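Amyloid-like protein 1 (Homo sapiens, PDB 3Q7G) is a membrane-protein relative of the Alzheimer amyloid precursor whose E2 domain binds sucrose octasulfate, probably as a mimic of heparin-like sulfated glycans, and pairs into dimers. Local coordinates at residues A[102-107]-A[141-146]; A[149-154]-A[164-169]. One frame throughout, in Å; residues are numbered along the deposited sequence.

Contact 1. Residues A[102-107]-A[141-146]; sequences ALINDQ and QKEQRH. With GU4 (2,3,4,6-tetra-O-sulfonato-alpha-D-glucopyranose), chain C; YYJ (1,3,4,6-tetra-O-sulfo-beta-D-fructofuranose), chain B.
Helices 102-107 and 141-146 run nearly antiparallel, their axes 10.1 Å apart at 154°, and their backbones come nearest where Ile-104 faces Glu-143. CG2 of Ile-104 rests 3.7 Å from CB of Glu-143, while the extended CG1 branch carries CD1 over one face of the His-146 imidazole, a CH-pi contact 3.8 Å from the ring centroid. A branched, wholly apolar residue suits this place, since it meets an aliphatic stem and a ring at once. At the edge of that ring, in its plane, NE2 of His-146 donates to O1 of the sulfated fructose at 3.3 Å. One turn earlier in the helix, Lys-142 reaches out fully extended, CG anti to the backbone N (chi1 -177°), and crosses Gln-107 at about a right angle. Its NZ meets OE1 of Gln-107 at 2.7 Å, on a lone pair in the carbonyl plane, and also bonds sulfate oxygens of both sugars. NE2 of Gln-107 donates to O3S6 of the fructose at 2.8 Å; the two bonds together fix which way the amide is turned. A water bridges Asn-105 to Glu-143, whose carboxylate also binds His-172 and Arg-179. This antiparallel helix pair lines a sulfated-sugar site of the E2 domain.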
loop_
_atom_site.group_PDB
_atom_site.type_symbol
_atom_site.label_atom_id
_atom_site.label_comp_id
_atom_site.label_asym_id
_atom_site.label_seq_id
_atom_site.Cartn_x
_atom_site.Cartn_y
_atom_site.Cartn_z
ATOM N N ALA A 102 -16.104 12.576 -0.305
ATOM C CA ALA A 102 -16.777 13.657 -0.996
ATOM C C ALA A 102 -16.937 13.262 -2.472
ATOM O O ALA A 102 -18.026 13.355 -3.049
ATOM C CB ALA A 102 -15.957 14.955 -0.867
ATOM N N LEU A 103 -15.849 12.788 -3.064
ATOM C CA LEU A 103 -15.852 12.393 -4.463
ATOM C C LEU A 103 -16.941 11.347 -4.750
ATOM O O LEU A 103 -17.662 11.430 -5.758
ATOM C CB LEU A 103 -14.490 11.817 -4.844
ATOM C CG LEU A 103 -14.333 11.430 -6.312
ATOM C CD1 LEU A 103 -14.380 12.679 -7.186
ATOM C CD2 LEU A 103 -13.017 10.713 -6.512
ATOM N N ILE A 104 -17.055 10.367 -3.860
ATOM C CA ILE A 104 -18.048 9.327 -4.052
ATOM C C ILE A 104 -19.472 9.861 -3.931
ATOM O O ILE A 104 -20.337 9.484 -4.704
ATOM C CB ILE A 104 -17.809 8.156 -3.085
ATOM C CG1 ILE A 104 -16.488 7.462 -3.467
ATOM C CG2 ILE A 104 -18.954 7.140 -3.168
ATOM C CD1 ILE A 104 -16.068 6.346 -2.518
ATOM N N ASN A 105 -19.727 10.731 -2.970
ATOM C CA ASN A 105 -21.058 11.286 -2.883
ATOM C C ASN A 105 -21.348 12.138 -4.128
ATOM O O ASN A 105 -22.457 12.099 -4.674
ATOM C CB ASN A 105 -21.228 12.127 -1.626
ATOM C CG ASN A 105 -21.217 11.284 -0.374
ATOM O OD1 ASN A 105 -21.746 10.163 -0.361
ATOM N ND2 ASN A 105 -20.624 11.816 0.692
ATOM N N ASP A 106 -20.350 12.880 -4.598
ATOM C CA ASP A 106 -20.564 13.742 -5.762
ATOM C C ASP A 106 -20.883 13.002 -7.053
ATOM O O ASP A 106 -21.772 13.408 -7.798
ATOM C CB ASP A 106 -19.364 14.679 -5.988
ATOM C CG ASP A 106 -19.086 15.577 -4.788
ATOM O OD1 ASP A 106 -20.050 16.065 -4.157
ATOM O OD2 ASP A 106 -17.891 15.799 -4.486
ATOM N N GLN A 107 -20.152 11.929 -7.329
ATOM C CA GLN A 107 -20.374 11.155 -8.544
ATOM C C GLN A 107 -21.723 10.434 -8.449
ATOM O O GLN A 107 -22.419 10.261 -9.454
ATOM C CB GLN A 107 -19.242 10.146 -8.735
ATOM C CG GLN A 107 -17.886 10.814 -8.877
ATOM C CD GLN A 107 -16.723 9.827 -8.931
ATOM O OE1 GLN A 107 -16.913 8.605 -8.903
ATOM N NE2 GLN A 107 -15.513 10.361 -9.015
ATOM N N GLN A 141 -21.769 0.995 -6.689
ATOM C CA GLN A 141 -20.851 -0.127 -6.595
ATOM C C GLN A 141 -19.534 0.377 -5.999
ATOM O O GLN A 141 -18.922 -0.269 -5.139
ATOM C CB GLN A 141 -20.629 -0.705 -7.990
ATOM C CG GLN A 141 -19.563 -1.765 -8.091
ATOM C CD GLN A 141 -19.351 -2.194 -9.528
ATOM O OE1 GLN A 141 -20.111 -3.000 -10.070
ATOM N NE2 GLN A 141 -18.319 -1.633 -10.164
ATOM N N LYS A 142 -19.126 1.560 -6.438
ATOM C CA LYS A 142 -17.898 2.172 -5.973
ATOM C C LYS A 142 -17.914 2.418 -4.469
ATOM O O LYS A 142 -16.911 2.190 -3.784
ATOM C CB LYS A 142 -17.693 3.505 -6.703
ATOM C CG LYS A 142 -16.410 4.236 -6.389
ATOM C CD LYS A 142 -16.311 5.476 -7.262
ATOM C CE LYS A 142 -14.908 6.032 -7.328
ATOM N NZ LYS A 142 -14.783 7.042 -8.430
ATOM N N GLU A 143 -19.038 2.903 -3.947
ATOM C CA GLU A 143 -19.107 3.164 -2.513
ATOM C C GLU A 143 -19.097 1.841 -1.770
ATOM O O GLU A 143 -18.455 1.690 -0.736
ATOM C CB GLU A 143 -20.375 3.921 -2.121
ATOM C CG GLU A 143 -20.314 4.378 -0.675
ATOM C CD GLU A 143 -21.505 5.203 -0.248
ATOM O OE1 GLU A 143 -22.255 5.657 -1.126
ATOM O OE2 GLU A 143 -21.673 5.404 0.973
ATOM N N GLN A 144 -19.843 0.891 -2.317
ATOM C CA GLN A 144 -19.909 -0.435 -1.750
ATOM C C GLN A 144 -18.500 -1.068 -1.680
ATOM O O GLN A 144 -18.079 -1.505 -0.618
ATOM C CB GLN A 144 -20.852 -1.297 -2.593
ATOM C CG GLN A 144 -20.645 -2.775 -2.416
ATOM C CD GLN A 144 -21.626 -3.586 -3.230
ATOM O OE1 GLN A 144 -21.885 -3.286 -4.400
ATOM N NE2 GLN A 144 -22.168 -4.638 -2.619
ATOM N N ARG A 145 -17.771 -1.088 -2.795
ATOM C CA ARG A 145 -16.430 -1.681 -2.807
ATOM C C ARG A 145 -15.479 -0.970 -1.842
ATOM O O ARG A 145 -14.645 -1.609 -1.215
ATOM C CB ARG A 145 -15.839 -1.660 -4.216
ATOM C CG ARG A 145 -16.538 -2.597 -5.179
ATOM C CD ARG A 145 -16.002 -2.423 -6.587
ATOM N NE ARG A 145 -14.587 -2.773 -6.682
ATOM C CZ ARG A 145 -14.129 -4.022 -6.749
ATOM N NH1 ARG A 145 -14.977 -5.046 -6.732
ATOM N NH2 ARG A 145 -12.826 -4.247 -6.834
ATOM N N HIS A 146 -15.611 0.348 -1.738
ATOM C CA HIS A 146 -14.783 1.138 -0.836
ATOM C C HIS A 146 -15.049 0.754 0.603
ATOM O O HIS A 146 -14.143 0.742 1.441
ATOM C CB HIS A 146 -15.086 2.621 -1.000
ATOM C CG HIS A 146 -14.022 3.374 -1.724
ATOM N ND1 HIS A 146 -12.985 4.007 -1.069
ATOM C CD2 HIS A 146 -13.811 3.568 -3.049
ATOM C CE1 HIS A 146 -12.180 4.553 -1.963
ATOM N NE2 HIS A 146 -12.657 4.301 -3.170
HETATM C C1 GU4 C . -11.835 3.482 -8.350
HETATM O O5 GU4 C . -12.303 4.262 -9.463
HETATM C C5 GU4 C . -11.995 3.711 -10.755
HETATM C C6 GU4 C . -12.923 4.507 -11.672
HETATM O O6 GU4 C . -14.270 4.248 -11.262
HETATM S S6 GU4 C . -15.346 5.144 -11.557
HETATM O O22 GU4 C . -14.582 6.329 -12.079
HETATM O O23 GU4 C . -16.110 4.796 -12.814
HETATM O O21 GU4 C . -16.071 5.789 -10.428
HETATM C C4 GU4 C . -12.429 2.252 -10.944
HETATM O O4 GU4 C . -11.745 1.735 -12.091
HETATM S S4 GU4 C . -12.627 1.145 -13.053
HETATM O O25 GU4 C . -13.728 0.416 -12.337
HETATM O O26 GU4 C . -13.200 2.221 -13.926
HETATM O O24 GU4 C . -11.869 0.180 -13.911
HETATM C C3 GU4 C . -12.095 1.393 -9.722
HETATM O O3 GU4 C . -12.827 0.169 -9.831
HETATM S S3 GU4 C . -11.945 -0.950 -9.692
HETATM O O28 GU4 C . -11.275 -0.887 -8.353
HETATM O O29 GU4 C . -10.906 -0.913 -10.774
HETATM O O27 GU4 C . -12.717 -2.229 -9.815
HETATM C C2 GU4 C . -12.514 2.118 -8.436
HETATM O O2 GU4 C . -12.150 1.349 -7.286
HETATM S S2 GU4 C . -13.177 1.466 -6.293
HETATM O O11 GU4 C . -13.824 0.125 -6.077
HETATM O O12 GU4 C . -12.564 1.928 -4.997
HETATM O O10 GU4 C . -14.194 2.459 -6.721
HETATM C C1 YYJ B . -9.648 4.382 -6.280
HETATM C C2 YYJ B . -9.704 4.427 -7.808
HETATM C C3 YYJ B . -8.284 4.397 -8.384
HETATM C C4 YYJ B . -8.386 5.396 -9.536
HETATM C C5 YYJ B . -9.274 6.444 -8.859
HETATM C C6 YYJ B . -9.905 7.372 -9.897
HETATM O O1 YYJ B . -10.680 5.153 -5.655
HETATM O O1S1 YYJ B . -9.390 6.218 -3.949
HETATM O O1S3 YYJ B . -6.512 2.998 -6.885
HETATM O O1S4 YYJ B . -6.684 4.863 -11.943
HETATM O O1S6 YYJ B . -11.293 10.028 -10.871
HETATM O O2 YYJ B . -10.410 3.308 -8.357
HETATM O O2S1 YYJ B . -9.746 7.310 -6.111
HETATM O O2S3 YYJ B . -8.698 1.891 -6.911
HETATM O O2S4 YYJ B . -8.214 6.755 -11.762
HETATM O O2S6 YYJ B . -12.447 7.871 -10.951
HETATM O O3 YYJ B . -7.903 3.098 -8.837
HETATM O O3S1 YYJ B . -11.608 7.072 -4.543
HETATM O O3S3 YYJ B . -6.878 1.015 -8.271
HETATM O O3S4 YYJ B . -5.821 7.114 -11.476
HETATM O O3S6 YYJ B . -12.898 9.427 -9.119
HETATM O O4 YYJ B . -7.088 5.921 -9.825
HETATM O O5 YYJ B . -10.311 5.645 -8.264
HETATM O O6 YYJ B . -10.795 8.303 -9.277
HETATM S S1 YYJ B . -10.363 6.421 -5.072
HETATM S S3 YYJ B . -7.506 2.268 -7.740
HETATM S S4 YYJ B . -6.956 6.160 -11.228
HETATM S S6 YYJ B . -11.842 8.903 -10.046
HETATM O O HOH W 1 -21.864 8.037 1.000
#

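Contact 2. Residues A[149-154]-A[164-169]; sequences RHYQHV and QMRFQV. With GU4 (2,3,4,6-tetra-O-sulfonato-alpha-D-glucopyranose), chain D; YYJ (1,3,4,6-tetra-O-sulfo-beta-D-fructofuranose), chain E.
The carbonyl O of Arg-149 accepts from two donors, NE2 of Gln-152 at 2.8 Å and the backbone N of His-153 at 2.8 Å, tying the Gln-152 amide back onto its own helix. Across the contact, where helix 164-169 runs antiparallel at 170°, the meeting is apolar. Met-165 supplies its centre, a flexible thioether among Val-154, His-150 and Tyr-151. Its CG-SD bond is turned to chi3 65°, which bends CE back to 3.7 Å from CD2 of His-150; SD itself lies 3.6 Å from CG2 of Val-154. The same sulfur lies at the edge of the Tyr-151 ring, 5.5 Å from its centroid, a Met-aromatic contact. Val-169 CG2 packs against CB of Tyr-151, and the phenol reaches on until OH passes 3.5 Å from CG of Arg-166. Both polar ends continue into the second subunit, where Glu-82 takes the Tyr-151 hydroxyl and pairs with the Arg-166 guanidinium. Away from Met-165, His-153 ND1 donates to O1S6 of a second sulfated fructose at 3.0 Å, nearly straight at 168°, while ring oxygen O5 of its glucose partner lies over one imidazole face. An antiparallel helical hairpin thus serves the E2 dimer interface and a sulfated-sugar site.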
loop_
_atom_site.group_PDB
_atom_site.type_symbol
_atom_site.label_atom_id
_atom_site.label_comp_id
_atom_site.label_asym_id
_atom_site.label_seq_id
_atom_site.Cartn_x
_atom_site.Cartn_y
_atom_site.Cartn_z
ATOM N N ARG A 149 -13.509 -2.897 0.829
ATOM C CA ARG A 149 -12.057 -2.828 0.779
ATOM C C ARG A 149 -11.468 -2.249 2.070
ATOM O O ARG A 149 -10.492 -2.785 2.610
ATOM C CB ARG A 149 -11.592 -2.002 -0.438
ATOM C CG ARG A 149 -10.163 -2.337 -0.884
ATOM C CD ARG A 149 -9.744 -1.567 -2.139
ATOM N NE ARG A 149 -10.604 -1.856 -3.282
ATOM C CZ ARG A 149 -11.445 -0.982 -3.825
ATOM N NH1 ARG A 149 -11.535 0.238 -3.330
ATOM N NH2 ARG A 149 -12.204 -1.323 -4.853
ATOM N N HIS A 150 -12.071 -1.181 2.581
ATOM C CA HIS A 150 -11.565 -0.561 3.798
ATOM C C HIS A 150 -11.673 -1.517 4.980
ATOM O O HIS A 150 -10.669 -1.825 5.637
ATOM C CB HIS A 150 -12.339 0.719 4.095
ATOM C CG HIS A 150 -12.020 1.316 5.432
ATOM N ND1 HIS A 150 -10.729 1.461 5.898
ATOM C CD2 HIS A 150 -12.824 1.818 6.401
ATOM C CE1 HIS A 150 -10.750 2.026 7.092
ATOM N NE2 HIS A 150 -12.009 2.253 7.420
ATOM N N TYR A 151 -12.890 -1.985 5.249
ATOM C CA TYR A 151 -13.112 -2.937 6.331
ATOM C C TYR A 151 -12.121 -4.075 6.143
ATOM O O TYR A 151 -11.502 -4.562 7.088
ATOM C CB TYR A 151 -14.558 -3.456 6.236
ATOM C CG TYR A 151 -14.856 -4.673 7.080
ATOM C CD1 TYR A 151 -14.519 -4.708 8.430
ATOM C CD2 TYR A 151 -15.533 -5.760 6.537
ATOM C CE1 TYR A 151 -14.860 -5.802 9.217
ATOM C CE2 TYR A 151 -15.884 -6.869 7.321
ATOM C CZ TYR A 151 -15.540 -6.876 8.660
ATOM O OH TYR A 151 -15.879 -7.935 9.469
ATOM N N GLN A 152 -11.978 -4.487 4.896
ATOM C CA GLN A 152 -11.073 -5.577 4.573
ATOM C C GLN A 152 -9.604 -5.297 4.941
ATOM O O GLN A 152 -8.920 -6.190 5.444
ATOM C CB GLN A 152 -11.208 -5.896 3.084
ATOM C CG GLN A 152 -10.232 -6.894 2.566
ATOM C CD GLN A 152 -8.962 -6.261 2.005
ATOM O OE1 GLN A 152 -7.939 -6.919 1.887
ATOM N NE2 GLN A 152 -9.049 -4.980 1.638
ATOM N N HIS A 153 -9.117 -4.070 4.734
ATOM C CA HIS A 153 -7.723 -3.773 5.095
ATOM C C HIS A 153 -7.557 -3.611 6.610
ATOM O O HIS A 153 -6.521 -3.989 7.149
ATOM C CB HIS A 153 -7.191 -2.527 4.377
ATOM C CG HIS A 153 -5.702 -2.357 4.525
ATOM N ND1 HIS A 153 -5.136 -1.331 5.269
ATOM C CD2 HIS A 153 -4.674 -3.129 4.092
ATOM C CE1 HIS A 153 -3.830 -1.481 5.284
ATOM N NE2 HIS A 153 -3.529 -2.560 4.580
ATOM N N VAL A 154 -8.553 -3.034 7.282
ATOM C CA VAL A 154 -8.501 -2.862 8.735
ATOM C C VAL A 154 -8.372 -4.229 9.420
ATOM O O VAL A 154 -7.686 -4.378 10.436
ATOM C CB VAL A 154 -9.805 -2.202 9.281
ATOM C CG1 VAL A 154 -9.730 -2.099 10.816
ATOM C CG2 VAL A 154 -10.005 -0.831 8.665
ATOM N N GLN A 164 -14.840 -3.777 15.816
ATOM C CA GLN A 164 -15.680 -2.661 16.220
ATOM C C GLN A 164 -16.381 -1.959 15.063
ATOM O O GLN A 164 -17.280 -1.147 15.279
ATOM C CB GLN A 164 -14.841 -1.678 17.027
ATOM C CG GLN A 164 -14.244 -2.291 18.277
ATOM C CD GLN A 164 -13.257 -1.363 18.960
ATOM O OE1 GLN A 164 -13.070 -0.221 18.552
ATOM N NE2 GLN A 164 -12.629 -1.866 20.004
ATOM N N MET A 165 -15.971 -2.282 13.837
ATOM C CA MET A 165 -16.567 -1.694 12.624
ATOM C C MET A 165 -17.687 -2.568 12.055
ATOM O O MET A 165 -18.563 -2.070 11.341
ATOM C CB MET A 165 -15.560 -1.591 11.480
ATOM C CG MET A 165 -14.255 -0.905 11.712
ATOM S SD MET A 165 -13.255 -1.231 10.215
ATOM C CE MET A 165 -14.195 -0.356 9.011
ATOM N N ARG A 166 -17.616 -3.874 12.322
ATOM C CA ARG A 166 -18.575 -4.836 11.772
ATOM C C ARG A 166 -19.979 -4.324 11.592
ATOM O O ARG A 166 -20.486 -4.273 10.467
ATOM C CB ARG A 166 -18.631 -6.105 12.608
ATOM C CG ARG A 166 -17.439 -6.988 12.469
ATOM C CD ARG A 166 -17.574 -8.155 13.403
ATOM N NE ARG A 166 -16.268 -8.711 13.747
ATOM C CZ ARG A 166 -16.048 -9.494 14.798
ATOM N NH1 ARG A 166 -17.043 -9.818 15.615
ATOM N NH2 ARG A 166 -14.831 -9.941 15.035
ATOM N N PHE A 167 -20.611 -3.951 12.698
ATOM C CA PHE A 167 -21.977 -3.475 12.646
ATOM C C PHE A 167 -22.100 -2.284 11.707
ATOM O O PHE A 167 -22.971 -2.282 10.825
ATOM C CB PHE A 167 -22.486 -3.084 14.035
ATOM C CG PHE A 167 -23.953 -3.309 14.208
ATOM C CD1 PHE A 167 -24.451 -4.608 14.285
ATOM C CD2 PHE A 167 -24.846 -2.238 14.205
ATOM C CE1 PHE A 167 -25.817 -4.844 14.346
ATOM C CE2 PHE A 167 -26.228 -2.462 14.267
ATOM C CZ PHE A 167 -26.710 -3.768 14.334
ATOM N N GLN A 168 -21.237 -1.286 11.896
ATOM C CA GLN A 168 -21.242 -0.080 11.076
ATOM C C GLN A 168 -21.193 -0.404 9.570
ATOM O O GLN A 168 -21.944 0.160 8.783
ATOM C CB GLN A 168 -20.065 0.822 11.454
ATOM N N VAL A 169 -20.295 -1.308 9.184
ATOM C CA VAL A 169 -20.162 -1.731 7.791
ATOM C C VAL A 169 -21.472 -2.385 7.321
ATOM O O VAL A 169 -22.018 -2.039 6.273
ATOM C CB VAL A 169 -19.015 -2.754 7.649
ATOM C CG1 VAL A 169 -18.935 -3.270 6.224
ATOM C CG2 VAL A 169 -17.702 -2.117 8.077
HETATM C C1 GU4 D . -2.979 0.439 2.329
HETATM O O5 GU4 D . -4.281 0.866 2.770
HETATM C C5 GU4 D . -4.649 2.195 2.358
HETATM C C6 GU4 D . -6.084 2.451 2.824
HETATM O O6 GU4 D . -6.696 1.196 3.131
HETATM S S6 GU4 D . -8.096 0.985 2.962
HETATM O O22 GU4 D . -8.674 2.343 3.202
HETATM O O23 GU4 D . -8.506 0.792 1.514
HETATM O O21 GU4 D . -8.833 0.209 3.997
HETATM C C4 GU4 D . -4.574 2.373 0.837
HETATM O O4 GU4 D . -4.778 3.752 0.505
HETATM S S4 GU4 D . -5.805 3.929 -0.477
HETATM O O25 GU4 D . -6.942 2.995 -0.188
HETATM O O26 GU4 D . -6.301 5.346 -0.431
HETATM O O24 GU4 D . -5.270 3.647 -1.849
HETATM C C3 GU4 D . -3.191 1.940 0.354
HETATM O O3 GU4 D . -3.102 2.060 -1.069
HETATM S S3 GU4 D . -2.291 3.184 -1.429
HETATM O O28 GU4 D . -2.008 4.034 -0.228
HETATM O O29 GU4 D . -3.016 4.007 -2.452
HETATM O O27 GU4 D . -0.996 2.692 -2.008
HETATM C C2 GU4 D . -2.925 0.500 0.802
HETATM O O2 GU4 D . -1.624 0.105 0.359
HETATM S S2 GU4 D . -1.647 -1.273 -0.019
HETATM O O11 GU4 D . -2.616 -1.470 -1.145
HETATM O O12 GU4 D . -0.276 -1.690 -0.464
HETATM O O10 GU4 D . -2.069 -2.107 1.156
HETATM C C1 YYJ E . -0.422 -0.143 3.982
HETATM C C2 YYJ E . -1.331 1.090 4.028
HETATM C C3 YYJ E . -0.588 2.384 4.371
HETATM C C4 YYJ E . -1.836 3.162 4.799
HETATM C C5 YYJ E . -2.311 2.158 5.850
HETATM C C6 YYJ E . -3.737 2.408 6.349
HETATM O O1 YYJ E . 0.074 -0.431 5.293
HETATM O O1S1 YYJ E . 1.993 -1.557 4.397
HETATM O O1S3 YYJ E . 1.835 1.742 4.313
HETATM O O1S4 YYJ E . -1.346 6.089 6.978
HETATM O O1S6 YYJ E . -6.344 1.133 6.524
HETATM O O2 YYJ E . -1.982 1.367 2.785
HETATM O O2S1 YYJ E . 1.733 -1.236 6.809
HETATM O O2S3 YYJ E . 1.723 1.857 1.860
HETATM O O2S4 YYJ E . -1.873 3.779 7.527
HETATM O O2S6 YYJ E . -5.543 -0.097 8.470
HETATM O O3 YYJ E . 0.052 2.909 3.204
HETATM O O3S1 YYJ E . 0.275 -2.800 5.621
HETATM O O3S3 YYJ E . 2.256 3.855 3.150
HETATM O O3S4 YYJ E . 0.349 4.359 6.656
HETATM O O3S6 YYJ E . -5.918 2.306 8.618
HETATM O O4 YYJ E . -1.581 4.500 5.236
HETATM O O5 YYJ E . -2.293 0.940 5.085
HETATM O O6 YYJ E . -4.089 1.417 7.318
HETATM S S1 YYJ E . 1.004 -1.493 5.522
HETATM S S3 YYJ E . 1.443 2.594 3.138
HETATM S S4 YYJ E . -1.119 4.661 6.577
HETATM S S6 YYJ E . -5.448 1.202 7.721
#

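From the N terminus, helix 64-119 runs through 102-107, the chain turns, and helix 126-157 returns antiparallel; contact 1 closes that hairpin across 33 intervening residues. Helix 126-157 then continues from 141-146 to 149-154, and after a short turn helix 159-184 comes back, so that contact 2 closes a tighter hairpin of nine residues. The two loops follow in series, neither nesting nor crossing, with centres about 16 Å apart. Helix 126-157 is the shared member, joining helix 64-119 to helix 159-184. Its histidines and basic residues meet sulfated sugars at both levels, and both contacts also touch the second subunit, so the shared helix and its partners also face the other half of the dimer.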